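Local coordinates for Exo-beta-1,4-mannosidase (Rhizomucor miehei, PDB 4LYP), which hydrolyses beta-mannosidic bonds as a family 5 glycoside hydrolase with a TIM-barrel fold, and also has transglycosylation activity, at residues 152-157 and 172-177; 87-92 and 139-144; 207-212 and 252-257; 370-375 and 385-390; 40-43 and 48-51. All coordinates share one frame; numbering follows the deposited sequence.

Interaction 1. Residues 152-157 and 172-177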
# COMPACT_ATOMS: atom_id res chain seq x y z
N PHE A 152 5.72 -8.98 1.65
CA PHE A 152 5.88 -10.18 2.48
C PHE A 152 4.85 -11.22 2.03
O PHE A 152 5.16 -12.43 2.07
CB PHE A 152 5.73 -9.83 3.95
CG PHE A 152 6.04 -11.01 4.82
CD1 PHE A 152 7.37 -11.30 5.14
CD2 PHE A 152 5.03 -11.91 5.23
CE1 PHE A 152 7.70 -12.42 5.88
CE2 PHE A 152 5.37 -13.05 5.98
CZ PHE A 152 6.72 -13.29 6.30
N TRP A 153 3.62 -10.77 1.76
CA TRP A 153 2.50 -11.66 1.58
C TRP A 153 2.41 -12.22 0.18
O TRP A 153 3.13 -11.84 -0.78
CB TRP A 153 1.20 -10.98 2.02
CG TRP A 153 1.29 -10.54 3.44
CD1 TRP A 153 1.37 -9.24 3.89
CD2 TRP A 153 1.38 -11.36 4.62
NE1 TRP A 153 1.53 -9.21 5.27
CE2 TRP A 153 1.53 -10.50 5.73
CE3 TRP A 153 1.38 -12.77 4.82
CZ2 TRP A 153 1.67 -10.99 7.03
CZ3 TRP A 153 1.56 -13.23 6.12
CH2 TRP A 153 1.70 -12.36 7.22
N GLN A 154 1.44 -13.14 0.01
CA GLN A 154 1.40 -14.03 -1.16
C GLN A 154 0.65 -13.48 -2.34
O GLN A 154 0.69 -14.08 -3.43
CB GLN A 154 0.80 -15.39 -0.75
CG GLN A 154 -0.71 -15.41 -0.41
CD GLN A 154 -1.06 -15.01 1.03
OE1 GLN A 154 -0.38 -14.21 1.70
NE2 GLN A 154 -2.18 -15.58 1.52
N TRP A 155 -0.03 -12.34 -2.21
CA TRP A 155 -0.96 -11.86 -3.26
C TRP A 155 -0.31 -11.23 -4.42
O TRP A 155 -0.94 -10.97 -5.44
CB TRP A 155 -2.04 -11.02 -2.63
CG TRP A 155 -1.61 -9.84 -1.81
CD1 TRP A 155 -1.51 -9.76 -0.42
CD2 TRP A 155 -1.30 -8.48 -2.34
NE1 TRP A 155 -1.16 -8.49 -0.06
CE2 TRP A 155 -1.05 -7.67 -1.18
CE3 TRP A 155 -1.21 -7.91 -3.59
CZ2 TRP A 155 -0.74 -6.32 -1.27
CZ3 TRP A 155 -0.92 -6.58 -3.67
CH2 TRP A 155 -0.68 -5.77 -2.51
N SER A 156 1.02 -11.02 -4.34
CA SER A 156 1.82 -10.61 -5.48
C SER A 156 2.98 -11.60 -5.67
O SER A 156 4.02 -11.24 -6.25
CB SER A 156 2.32 -9.17 -5.32
OG SER A 156 3.11 -9.08 -4.14
N GLY A 157 2.85 -12.83 -5.15
CA GLY A 157 3.98 -13.77 -5.11
C GLY A 157 4.80 -13.47 -3.86
O GLY A 157 4.63 -14.14 -2.83
N ILE A 172 4.46 -23.66 -2.18
CA ILE A 172 4.48 -22.66 -1.08
C ILE A 172 3.32 -23.03 -0.13
O ILE A 172 2.21 -23.26 -0.61
CB ILE A 172 4.31 -21.28 -1.68
CG1 ILE A 172 5.50 -20.91 -2.57
CG2 ILE A 172 4.09 -20.21 -0.62
CD1 ILE A 172 5.29 -19.59 -3.30
N PRO A 173 3.54 -22.98 1.19
CA PRO A 173 2.46 -23.34 2.13
C PRO A 173 1.54 -22.11 2.31
O PRO A 173 1.56 -21.43 3.37
CB PRO A 173 3.26 -23.67 3.40
CG PRO A 173 4.48 -22.77 3.33
CD PRO A 173 4.86 -22.84 1.86
N TYR A 174 0.68 -21.87 1.32
CA TYR A 174 -0.25 -20.76 1.43
C TYR A 174 -1.13 -21.00 2.65
O TYR A 174 -1.53 -22.13 2.98
CB TYR A 174 -1.13 -20.69 0.15
CG TYR A 174 -0.36 -20.43 -1.11
CD1 TYR A 174 0.46 -19.26 -1.21
CD2 TYR A 174 -0.35 -21.32 -2.19
CE1 TYR A 174 1.19 -19.01 -2.36
CE2 TYR A 174 0.36 -21.12 -3.34
CZ TYR A 174 1.14 -19.93 -3.42
OH TYR A 174 1.87 -19.65 -4.54
N PRO A 175 -1.50 -19.90 3.34
CA PRO A 175 -2.22 -20.05 4.69
C PRO A 175 -3.73 -20.22 4.47
O PRO A 175 -4.54 -19.36 4.74
CB PRO A 175 -1.83 -18.75 5.41
CG PRO A 175 -1.67 -17.78 4.30
CD PRO A 175 -1.01 -18.54 3.15
N VAL A 176 -4.08 -21.35 3.92
CA VAL A 176 -5.46 -21.78 3.66
C VAL A 176 -5.58 -23.23 4.18
O VAL A 176 -4.61 -23.89 4.52
CB VAL A 176 -5.84 -21.73 2.16
CG1 VAL A 176 -5.74 -20.30 1.66
CG2 VAL A 176 -4.97 -22.68 1.31
N GLY A 177 -6.83 -23.68 4.31
CA GLY A 177 -7.14 -24.95 4.95
C GLY A 177 -6.56 -25.05 6.36
O GLY A 177 -6.80 -24.15 7.21
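Q154 and Y174 bring their backbones within 7.4 Å (CA to CA), where two irregular loops run past each other at the rim of the TIM barrel: the loop 152-157 follows strand 144-148, and the loop 172-177 comes after the helix that 152-157 leads into. The second loop is kinked by two inverse gamma turns, centred on P173 and P175, and Y174 and P175 there meet the side chain of Q154. That chain bends at chi2, having left the backbone with CG wedged between N and the carbonyl carbon (chi1 70°). Its CB lies obliquely against the Y174 ring, 3.9 Å from CD1, while farther out the amide is turned only 21° from the plane of that ring. Q154 NE2 then meets the pyrrolidine of P175 at 3.6 Å from CD, and the same nitrogen is hydrogen-bonded to Y181 OH, a bond that fixes the amide. Next door, W153 lines a pocket holding guanidine and donates through NE1 to E238 OE1, so this loop also contributes a residue to the ligand pocket. On the other loop Y174 OH bonds to Q108 OE1, and the carbonyl I172 O stands 3.6 Å above the Y174 ring plane, offset toward its rim.

Interaction 2. Residues 87-92 and 139-144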
# COMPACT_ATOMS: atom_id res chain seq x y z
N GLN A 87 -11.54 9.82 -10.88
CA GLN A 87 -12.43 9.80 -9.75
C GLN A 87 -11.72 10.12 -8.46
O GLN A 87 -12.19 10.87 -7.58
CB GLN A 87 -13.14 8.42 -9.58
CG GLN A 87 -14.11 8.10 -10.68
CD GLN A 87 -14.53 6.65 -10.68
OE1 GLN A 87 -13.92 5.76 -10.03
NE2 GLN A 87 -15.57 6.34 -11.44
N MET A 88 -10.52 9.54 -8.29
CA MET A 88 -9.75 9.79 -7.08
C MET A 88 -9.29 11.25 -7.04
O MET A 88 -9.35 11.88 -5.96
CB MET A 88 -8.58 8.78 -6.98
CG MET A 88 -9.08 7.42 -6.57
SD MET A 88 -7.73 6.26 -6.20
CE MET A 88 -7.06 5.94 -7.85
N ALA A 89 -8.93 11.83 -8.14
CA ALA A 89 -8.56 13.25 -8.18
C ALA A 89 -9.75 14.09 -7.77
O ALA A 89 -9.63 15.04 -6.97
CB ALA A 89 -8.11 13.66 -9.56
N GLU A 90 -10.97 13.71 -8.21
CA GLU A 90 -12.20 14.48 -7.88
C GLU A 90 -12.52 14.34 -6.40
O GLU A 90 -13.13 15.25 -5.85
CB GLU A 90 -13.35 14.03 -8.81
CG GLU A 90 -13.06 14.55 -10.26
CD GLU A 90 -13.95 13.93 -11.31
OE1 GLU A 90 -14.61 12.84 -11.09
OE2 GLU A 90 -13.88 14.46 -12.43
N MET A 91 -12.13 13.25 -5.77
CA MET A 91 -12.31 13.14 -4.35
C MET A 91 -11.16 13.72 -3.53
O MET A 91 -11.14 13.55 -2.29
CB MET A 91 -12.71 11.76 -3.88
CG MET A 91 -11.72 10.72 -3.89
SD MET A 91 -12.42 9.07 -3.31
CE MET A 91 -13.00 8.79 -4.84
N GLY A 92 -10.26 14.44 -4.18
CA GLY A 92 -9.25 15.18 -3.46
C GLY A 92 -7.97 14.40 -3.18
O GLY A 92 -7.16 14.85 -2.36
N ASP A 139 0.73 11.64 -12.93
CA ASP A 139 1.39 12.92 -13.25
C ASP A 139 0.33 13.94 -13.74
O ASP A 139 0.25 15.06 -13.25
CB ASP A 139 2.42 12.67 -14.39
CG ASP A 139 3.34 13.86 -14.65
OD1 ASP A 139 3.23 14.90 -13.98
OD2 ASP A 139 4.24 13.69 -15.49
N ARG A 140 -0.55 13.53 -14.64
CA ARG A 140 -1.59 14.40 -15.20
C ARG A 140 -2.54 14.94 -14.14
O ARG A 140 -3.07 16.01 -14.28
CB ARG A 140 -2.27 13.56 -16.32
CG ARG A 140 -1.39 13.49 -17.63
CD ARG A 140 -1.80 12.40 -18.63
NE ARG A 140 -1.31 12.47 -20.01
CZ ARG A 140 -1.94 13.14 -21.00
NH1 ARG A 140 -3.02 13.82 -20.65
NH2 ARG A 140 -1.54 13.18 -22.31
N TYR A 141 -2.73 14.16 -13.07
CA TYR A 141 -3.61 14.58 -12.00
C TYR A 141 -2.87 15.11 -10.76
O TYR A 141 -3.45 15.21 -9.66
CB TYR A 141 -4.60 13.43 -11.59
CG TYR A 141 -5.62 13.22 -12.70
CD1 TYR A 141 -6.74 14.13 -12.75
CD2 TYR A 141 -5.46 12.25 -13.69
CE1 TYR A 141 -7.68 13.96 -13.74
CE2 TYR A 141 -6.37 12.11 -14.68
CZ TYR A 141 -7.49 12.95 -14.73
OH TYR A 141 -8.44 12.74 -15.72
N ASN A 142 -1.57 15.38 -10.89
CA ASN A 142 -0.75 15.96 -9.86
C ASN A 142 -0.71 15.10 -8.61
O ASN A 142 -0.65 15.63 -7.52
CB ASN A 142 -1.22 17.41 -9.56
CG ASN A 142 -0.86 18.37 -10.76
OD1 ASN A 142 0.24 18.26 -11.29
ND2 ASN A 142 -1.74 19.28 -11.11
N MET A 143 -0.69 13.80 -8.77
CA MET A 143 -0.54 12.88 -7.67
C MET A 143 0.91 12.43 -7.54
O MET A 143 1.62 12.36 -8.55
CB MET A 143 -1.44 11.66 -7.86
CG MET A 143 -2.93 12.00 -7.88
SD MET A 143 -3.85 10.48 -8.21
CE MET A 143 -5.54 11.10 -8.23
N THR A 144 1.27 11.97 -6.35
CA THR A 144 2.58 11.31 -6.19
C THR A 144 2.35 9.85 -5.80
O THR A 144 1.27 9.48 -5.30
CB THR A 144 3.45 11.99 -5.11
OG1 THR A 144 2.74 12.01 -3.85
CG2 THR A 144 3.84 13.39 -5.55
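The Y141 ring is the flat group of this contact, and the methyl of A89 comes to it obliquely. A89 CB sits 3.5 Å from Y141 CD1, and the side chain of Y141 also touches I85 and K86 of the same helix. With CG beside its backbone N (chi1 -70°), Y141 turns its ring toward helix 78-90 as the chain leaves helix 125-140. M143 works differently, by reach. Beyond CG its chain is fully extended, and the terminal methyl is laid against the helix backbone: M143 CE is 3.5 Å from A89 N. The same methyl lies 3.9 Å from A89 CB and 4.0 Å from M88 CB, so it covers the peptide joining M88 to A89. A89 CB meets the tyrosine ring on one flank and the M143 methyl on another, roughly at right angles; these side-chain contacts are apolar, though the methyl also rests on the helix backbone. Both chains are turning here. G92 N bonds to A89 O at 2.9 Å inside the wider bond from I93 N to M88 O, a Schellman motif with G92 at its positive-phi position, and the second helix closes in the same way at N142. Each motif ends a barrel helix just before the chain enters its next strand, 95-99 or 144-148; the contact thus joins the C-terminal ends of neighbouring helices in the (beta/alpha)8 barrel.

Interaction 3. Residues 207-212 and 252-257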
# COMPACT_ATOMS: atom_id res chain seq x y z
N ASP A 207 17.99 -7.04 -7.87
CA ASP A 207 17.90 -6.96 -9.30
C ASP A 207 16.57 -6.35 -9.73
O ASP A 207 16.51 -5.55 -10.69
CB ASP A 207 18.03 -8.36 -9.95
CG ASP A 207 19.40 -8.97 -9.82
OD1 ASP A 207 20.39 -8.25 -9.55
OD2 ASP A 207 19.52 -10.20 -10.04
N HIS A 208 15.47 -6.74 -9.07
CA HIS A 208 14.18 -6.12 -9.39
C HIS A 208 14.16 -4.64 -9.05
O HIS A 208 13.66 -3.81 -9.84
CB HIS A 208 13.04 -6.87 -8.68
CG HIS A 208 11.73 -6.24 -8.91
ND1 HIS A 208 11.18 -6.19 -10.18
CD2 HIS A 208 10.88 -5.51 -8.06
CE1 HIS A 208 10.03 -5.51 -10.08
NE2 HIS A 208 9.83 -5.10 -8.80
N ILE A 209 14.69 -4.27 -7.84
CA ILE A 209 14.71 -2.88 -7.47
C ILE A 209 15.47 -2.05 -8.47
O ILE A 209 14.98 -0.97 -8.91
CB ILE A 209 15.32 -2.70 -6.04
CG1 ILE A 209 14.45 -3.42 -5.01
CG2 ILE A 209 15.53 -1.26 -5.73
CD1 ILE A 209 15.10 -3.48 -3.63
N TYR A 210 16.63 -2.53 -8.93
CA TYR A 210 17.40 -1.80 -9.92
C TYR A 210 16.58 -1.63 -11.19
O TYR A 210 16.59 -0.54 -11.79
CB TYR A 210 18.70 -2.61 -10.23
CG TYR A 210 19.53 -1.95 -11.31
CD1 TYR A 210 19.27 -2.18 -12.67
CD2 TYR A 210 20.52 -1.03 -10.99
CE1 TYR A 210 20.02 -1.52 -13.66
CE2 TYR A 210 21.25 -0.37 -11.96
CZ TYR A 210 20.95 -0.58 -13.27
OH TYR A 210 21.73 0.08 -14.19
N THR A 211 15.88 -2.70 -11.60
CA THR A 211 15.17 -2.65 -12.88
C THR A 211 14.04 -1.61 -12.78
O THR A 211 13.84 -0.84 -13.72
CB THR A 211 14.59 -4.02 -13.18
OG1 THR A 211 15.65 -4.95 -13.36
CG2 THR A 211 13.78 -3.97 -14.48
N VAL A 212 13.31 -1.54 -11.66
CA VAL A 212 12.25 -0.53 -11.53
C VAL A 212 12.82 0.85 -11.41
O VAL A 212 12.34 1.80 -12.08
CB VAL A 212 11.29 -0.87 -10.38
CG1 VAL A 212 10.17 0.13 -10.30
CG2 VAL A 212 10.72 -2.28 -10.54
N THR A 252 19.58 1.40 2.26
CA THR A 252 20.77 2.08 1.74
C THR A 252 20.93 1.75 0.26
O THR A 252 21.25 2.62 -0.55
CB THR A 252 22.01 1.63 2.55
OG1 THR A 252 21.84 2.12 3.84
CG2 THR A 252 23.35 2.18 1.95
N PHE A 253 20.66 0.49 -0.13
CA PHE A 253 20.71 0.10 -1.53
C PHE A 253 19.72 0.94 -2.34
O PHE A 253 20.03 1.47 -3.40
CB PHE A 253 20.37 -1.40 -1.69
CG PHE A 253 20.35 -1.87 -3.09
CD1 PHE A 253 21.53 -2.29 -3.71
CD2 PHE A 253 19.17 -1.86 -3.84
CE1 PHE A 253 21.49 -2.73 -5.06
CE2 PHE A 253 19.17 -2.25 -5.14
CZ PHE A 253 20.31 -2.69 -5.75
N ILE A 254 18.47 1.06 -1.83
CA ILE A 254 17.43 1.79 -2.55
C ILE A 254 17.81 3.28 -2.67
O ILE A 254 17.68 3.85 -3.74
CB ILE A 254 16.06 1.64 -1.82
CG1 ILE A 254 15.59 0.22 -1.97
CG2 ILE A 254 15.02 2.61 -2.34
CD1 ILE A 254 14.39 -0.10 -1.11
N LYS A 255 18.31 3.86 -1.57
CA LYS A 255 18.68 5.28 -1.58
C LYS A 255 19.82 5.54 -2.56
O LYS A 255 19.79 6.50 -3.34
CB LYS A 255 19.08 5.70 -0.17
CG LYS A 255 19.45 7.17 -0.10
CD LYS A 255 18.38 8.20 -0.29
CE LYS A 255 17.40 8.19 0.84
NZ LYS A 255 16.38 9.37 0.77
N LYS A 256 20.85 4.69 -2.55
CA LYS A 256 21.96 4.88 -3.49
C LYS A 256 21.46 4.69 -4.96
O LYS A 256 21.93 5.36 -5.87
CB LYS A 256 23.07 3.89 -3.17
CG LYS A 256 23.87 4.27 -1.88
CD LYS A 256 25.05 3.34 -1.68
CE LYS A 256 26.09 3.80 -0.62
NZ LYS A 256 25.59 3.98 0.75
N GLY A 257 20.44 3.82 -5.13
CA GLY A 257 19.90 3.63 -6.48
C GLY A 257 19.11 4.83 -7.00
O GLY A 257 19.05 5.03 -8.20
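I209 buries the most surface here, followed by F253 and I254, and these three carry the contact between segments 207-212 and 252-257, on helices 197-213 and 244-257. The gamma methyl of I209 does most of the touching: CG2 points at the rim of the F253 ring, in its plane, 3.8 Å from CE2, while I209 CB stands 4.0 Å from the same carbon. F253 reaches across because its CG lies opposite the backbone N (chi1 178°), sending the ring out over the gap between the helices. The methyl also touches I254, with I209 CG2 at 4.0 Å from I254 CG1. A second branch joins in, since I209 CD1 lies 4.1 Å from that same I254 CG1, and the two isoleucines cross at about a right angle. I209 therefore sits against ring and aliphatic chain at once. Along the first helix, T211 OG1 donates back to D207 O at 2.9 Å; T211 N bonds to this oxygen too, from the opposite face of the carbonyl plane. One turn on from I209, Q213 NE2 donates to I254 O. Inward, I254 rests on W233 of strand 230-234 and on V263 of strand 262-264, and V212 also touches W233, so the helix pair lies against the outside of the barrel wall.

Interaction 4. Residues 370-375 and 385-390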
# COMPACT_ATOMS: atom_id res chain seq x y z
N LYS A 370 -14.16 9.19 11.92
CA LYS A 370 -13.51 9.47 13.17
C LYS A 370 -12.01 9.41 13.04
O LYS A 370 -11.27 10.23 13.63
CB LYS A 370 -14.01 8.53 14.26
CG LYS A 370 -15.43 8.89 14.64
CD LYS A 370 -16.03 7.96 15.67
CE LYS A 370 -17.37 8.45 16.20
NZ LYS A 370 -17.97 7.48 17.22
N ALA A 371 -11.47 8.43 12.31
CA ALA A 371 -10.01 8.34 12.11
C ALA A 371 -9.58 9.62 11.40
O ALA A 371 -8.54 10.23 11.79
CB ALA A 371 -9.67 7.09 11.28
N PHE A 372 -10.27 9.99 10.32
CA PHE A 372 -9.92 11.18 9.57
C PHE A 372 -9.94 12.42 10.43
O PHE A 372 -9.05 13.25 10.34
CB PHE A 372 -10.93 11.35 8.43
CG PHE A 372 -10.70 10.37 7.24
CD1 PHE A 372 -9.46 9.79 6.94
CD2 PHE A 372 -11.80 10.09 6.40
CE1 PHE A 372 -9.32 8.99 5.85
CE2 PHE A 372 -11.62 9.30 5.28
CZ PHE A 372 -10.40 8.71 5.01
N ASN A 373 -10.99 12.62 11.26
CA ASN A 373 -11.03 13.80 12.05
C ASN A 373 -9.88 13.86 13.07
O ASN A 373 -9.31 14.94 13.32
CB ASN A 373 -12.34 13.89 12.80
CG ASN A 373 -13.51 14.26 11.89
OD1 ASN A 373 -13.29 14.80 10.77
ND2 ASN A 373 -14.69 14.02 12.35
N GLN A 374 -9.46 12.71 13.59
CA GLN A 374 -8.32 12.68 14.48
C GLN A 374 -7.04 13.03 13.71
O GLN A 374 -6.16 13.74 14.23
CB GLN A 374 -8.23 11.31 15.17
CG GLN A 374 -7.14 11.31 16.22
CD GLN A 374 -7.09 9.98 16.95
OE1 GLN A 374 -7.88 9.07 16.66
NE2 GLN A 374 -6.17 9.82 17.90
N ILE A 375 -6.87 12.45 12.51
CA ILE A 375 -5.71 12.75 11.72
C ILE A 375 -5.63 14.25 11.39
O ILE A 375 -4.55 14.86 11.45
CB ILE A 375 -5.64 11.91 10.45
CG1 ILE A 375 -5.40 10.44 10.81
CG2 ILE A 375 -4.52 12.41 9.53
CD1 ILE A 375 -5.70 9.48 9.67
N SER A 385 1.10 13.01 9.18
CA SER A 385 1.20 13.58 7.85
C SER A 385 0.07 13.20 6.90
O SER A 385 -0.01 13.79 5.86
CB SER A 385 2.54 13.30 7.20
OG SER A 385 3.57 14.09 7.76
N GLY A 386 -0.79 12.27 7.27
CA GLY A 386 -1.95 11.87 6.46
C GLY A 386 -2.07 10.36 6.45
O GLY A 386 -1.65 9.66 7.36
N SER A 387 -2.77 9.86 5.40
CA SER A 387 -3.20 8.48 5.40
C SER A 387 -3.49 8.02 3.97
O SER A 387 -3.72 8.85 3.05
CB SER A 387 -4.46 8.29 6.26
OG SER A 387 -5.52 9.12 5.80
N ASN A 388 -3.55 6.69 3.81
CA ASN A 388 -3.98 6.08 2.54
C ASN A 388 -4.98 5.01 2.92
O ASN A 388 -4.61 3.93 3.45
CB ASN A 388 -2.83 5.43 1.75
CG ASN A 388 -1.71 6.36 1.45
OD1 ASN A 388 -0.96 6.77 2.33
ND2 ASN A 388 -1.56 6.71 0.15
N PHE A 389 -6.30 5.24 2.70
CA PHE A 389 -7.27 4.18 2.99
C PHE A 389 -7.01 2.99 2.06
O PHE A 389 -6.51 3.13 0.93
CB PHE A 389 -8.71 4.70 2.86
CG PHE A 389 -9.10 5.09 1.47
CD1 PHE A 389 -9.70 4.15 0.62
CD2 PHE A 389 -8.93 6.36 0.97
CE1 PHE A 389 -10.04 4.45 -0.71
CE2 PHE A 389 -9.27 6.70 -0.32
CZ PHE A 389 -9.86 5.76 -1.15
N TRP A 390 -7.33 1.80 2.60
CA TRP A 390 -7.17 0.54 1.85
C TRP A 390 -8.58 -0.01 1.61
O TRP A 390 -9.22 -0.43 2.54
CB TRP A 390 -6.35 -0.44 2.65
CG TRP A 390 -6.23 -1.75 1.90
CD1 TRP A 390 -7.21 -2.73 1.71
CD2 TRP A 390 -5.09 -2.16 1.13
NE1 TRP A 390 -6.73 -3.71 0.88
CE2 TRP A 390 -5.44 -3.39 0.47
CE3 TRP A 390 -3.79 -1.62 0.91
CZ2 TRP A 390 -4.53 -4.10 -0.34
CZ3 TRP A 390 -2.91 -2.31 0.07
CH2 TRP A 390 -3.28 -3.55 -0.54
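G386 and S387 meet the helix residues I375 and F372, as strand 386-389 runs nearly antiparallel to helix 370-375; the axes of these short segments approach to 9.2 Å, with N-to-C directions 158° apart. S385, just before the strand, lines a guanidine pocket and turns its side chain away from the helix. At G386 the backbone itself forms the contact: its CA lies 4.0 Å from I375 CG2, and its backbone angles would jam a CB against the preceding carbonyl O. The amide N of G386 is buried here with no partner in the model. S387 points at the helix. Its CB lies 3.8 Å from I375 CD1, the tip of an isoleucine whose CD1 carries on the extended line of the chain. The S387 hydroxyl, held between the backbone N and carbonyl carbon (chi1 58°), comes to the edge of the F372 ring near its plane, 3.8 Å from CE1. That oxygen is hydrogen-bonded to Y436 OH, whose ring also stacks on F372, so one tyrosine serves both sides of the contact. N388 faces the barrel interior, with ND2 bonded to N95 OD1 and to A60 O. F389 points back to the side of helix 370-375 but rests on I433 of helix 429-448, and W390 meets W63 and W293. Strand 333-338, helix 362-380 and strand 386-394 form a beta-alpha-beta unit of the barrel; strand 386-394 is flanked by 53-61 and 333-338, while helices 308-329 and 429-448 lie beside the connecting helix.

Interaction 5. Residues 40-43 and 48-51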
# COMPACT_ATOMS: atom_id res chain seq x y z
N LYS A 40 10.06 15.82 -0.07
CA LYS A 40 11.24 15.78 0.80
C LYS A 40 10.74 15.70 2.23
O LYS A 40 9.55 15.92 2.52
CB LYS A 40 12.08 17.07 0.65
CG LYS A 40 12.43 17.34 -0.79
CD LYS A 40 13.16 18.67 -0.98
CE LYS A 40 13.28 19.01 -2.49
NZ LYS A 40 11.93 19.43 -3.11
N ILE A 41 11.66 15.43 3.15
CA ILE A 41 11.35 15.58 4.59
C ILE A 41 11.68 17.05 4.93
O ILE A 41 12.74 17.56 4.59
CB ILE A 41 12.19 14.63 5.46
CG1 ILE A 41 12.13 13.18 4.95
CG2 ILE A 41 11.76 14.78 6.95
CD1 ILE A 41 10.70 12.65 4.96
N ALA A 42 10.76 17.69 5.62
CA ALA A 42 11.08 18.99 6.20
C ALA A 42 12.40 18.92 6.97
O ALA A 42 12.67 17.96 7.68
CB ALA A 42 10.00 19.42 7.12
N SER A 43 13.20 19.99 6.93
CA SER A 43 14.50 20.03 7.64
C SER A 43 14.32 19.81 9.16
O SER A 43 15.23 19.20 9.77
CB SER A 43 15.17 21.35 7.42
OG SER A 43 14.37 22.37 8.00
N PHE A 48 6.43 16.39 5.53
CA PHE A 48 6.97 16.40 4.18
C PHE A 48 6.90 17.80 3.60
O PHE A 48 6.11 18.64 4.09
CB PHE A 48 6.15 15.49 3.25
CG PHE A 48 6.08 14.08 3.73
CD1 PHE A 48 7.21 13.24 3.67
CD2 PHE A 48 4.90 13.51 4.20
CE1 PHE A 48 7.19 11.93 4.11
CE2 PHE A 48 4.85 12.21 4.63
CZ PHE A 48 5.98 11.39 4.58
N THR A 49 7.68 18.06 2.53
CA THR A 49 7.54 19.27 1.73
C THR A 49 7.50 18.88 0.29
O THR A 49 8.01 17.84 -0.12
CB THR A 49 8.68 20.29 2.00
OG1 THR A 49 9.92 19.79 1.52
CG2 THR A 49 8.82 20.60 3.48
N ARG A 50 6.95 19.78 -0.52
CA ARG A 50 6.99 19.67 -1.99
C ARG A 50 6.78 21.10 -2.51
O ARG A 50 5.92 21.82 -1.94
CB ARG A 50 5.88 18.73 -2.53
CG ARG A 50 6.18 18.32 -3.96
CD ARG A 50 5.01 17.55 -4.55
NE ARG A 50 5.44 16.94 -5.82
CZ ARG A 50 4.64 16.47 -6.78
NH1 ARG A 50 3.30 16.64 -6.70
NH2 ARG A 50 5.18 15.80 -7.81
N TYR A 51 7.54 21.50 -3.54
CA TYR A 51 7.35 22.86 -4.08
C TYR A 51 7.57 23.91 -2.99
O TYR A 51 6.95 24.99 -3.06
CB TYR A 51 6.02 23.07 -4.81
CG TYR A 51 5.67 22.08 -5.88
CD1 TYR A 51 6.43 22.01 -7.05
CD2 TYR A 51 4.58 21.20 -5.69
CE1 TYR A 51 6.08 21.10 -8.07
CE2 TYR A 51 4.25 20.29 -6.70
CZ TYR A 51 5.00 20.19 -7.83
OH TYR A 51 4.67 19.35 -8.88
O HOH W 1 10.24 21.23 -1.16
O HOH W 2 12.33 20.33 2.75
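K40 and T49 face each other as an antiparallel hydrogen-bonded pair. K40 N donates to T49 O at 2.9 Å with an N-H...O angle of 157°, and T49 N returns the bond to K40 O at 2.8 Å. The returning donor sits above the carbonyl plane of K40, 36° out of it, and K40 O also takes a CA-H...O contact from F48 CA at 3.1 Å. This oxygen lies in the plane of the F48 ring, at its edge. Two waters reach T49 OG1: one accepts from K40 NZ at 3.1 Å, the other gives a weak bond to I41 O. The ammonium of K40 also bonds to F38 O, its chain folding over the side of the sheet that carries T49. Outward from the hydrogen bonds, K40 CB lies against T49 OG1 at 3.6 Å, and the methyl T49 CG2 meets A42 CB at 4.0 Å. The next pair, I41 and F48, is non-hydrogen-bonded; their side chains diverge, yet I41 CD1 returns obliquely to F48 CE1 at 3.7 Å. F48 also meets Y287 edge-to-face. The short hairpin is thus two-faced: a water-bridged lysine-threonine side toward solvent, and an apolar isoleucine-phenylalanine side that packs on L262 of strand 262-264 and on I57 of strand 53-61, with which strand 48-50 also pairs.

Overall arrangement
Interactions 3 and 4 are buried, one joining helix to helix and the other helix to strand, whereas interactions 1 and 2 are partly buried and interaction 5 lies at the surface. Only interaction 5 is carried by hydrogen bonds between its segments, with waters alongside; the other four rest on side-chain packing. Interactions 4 and 5 reach the same sheet and touch through S385 CB and F48 CE2, 3.6 Å apart. Interactions 2 and 5 meet where T144 packs on R50. Interaction 1 stands opposite 2, 4 and 5 across the chain's centre, yet W155 still packs on W390 of interaction 4, linking the two at the barrel rim.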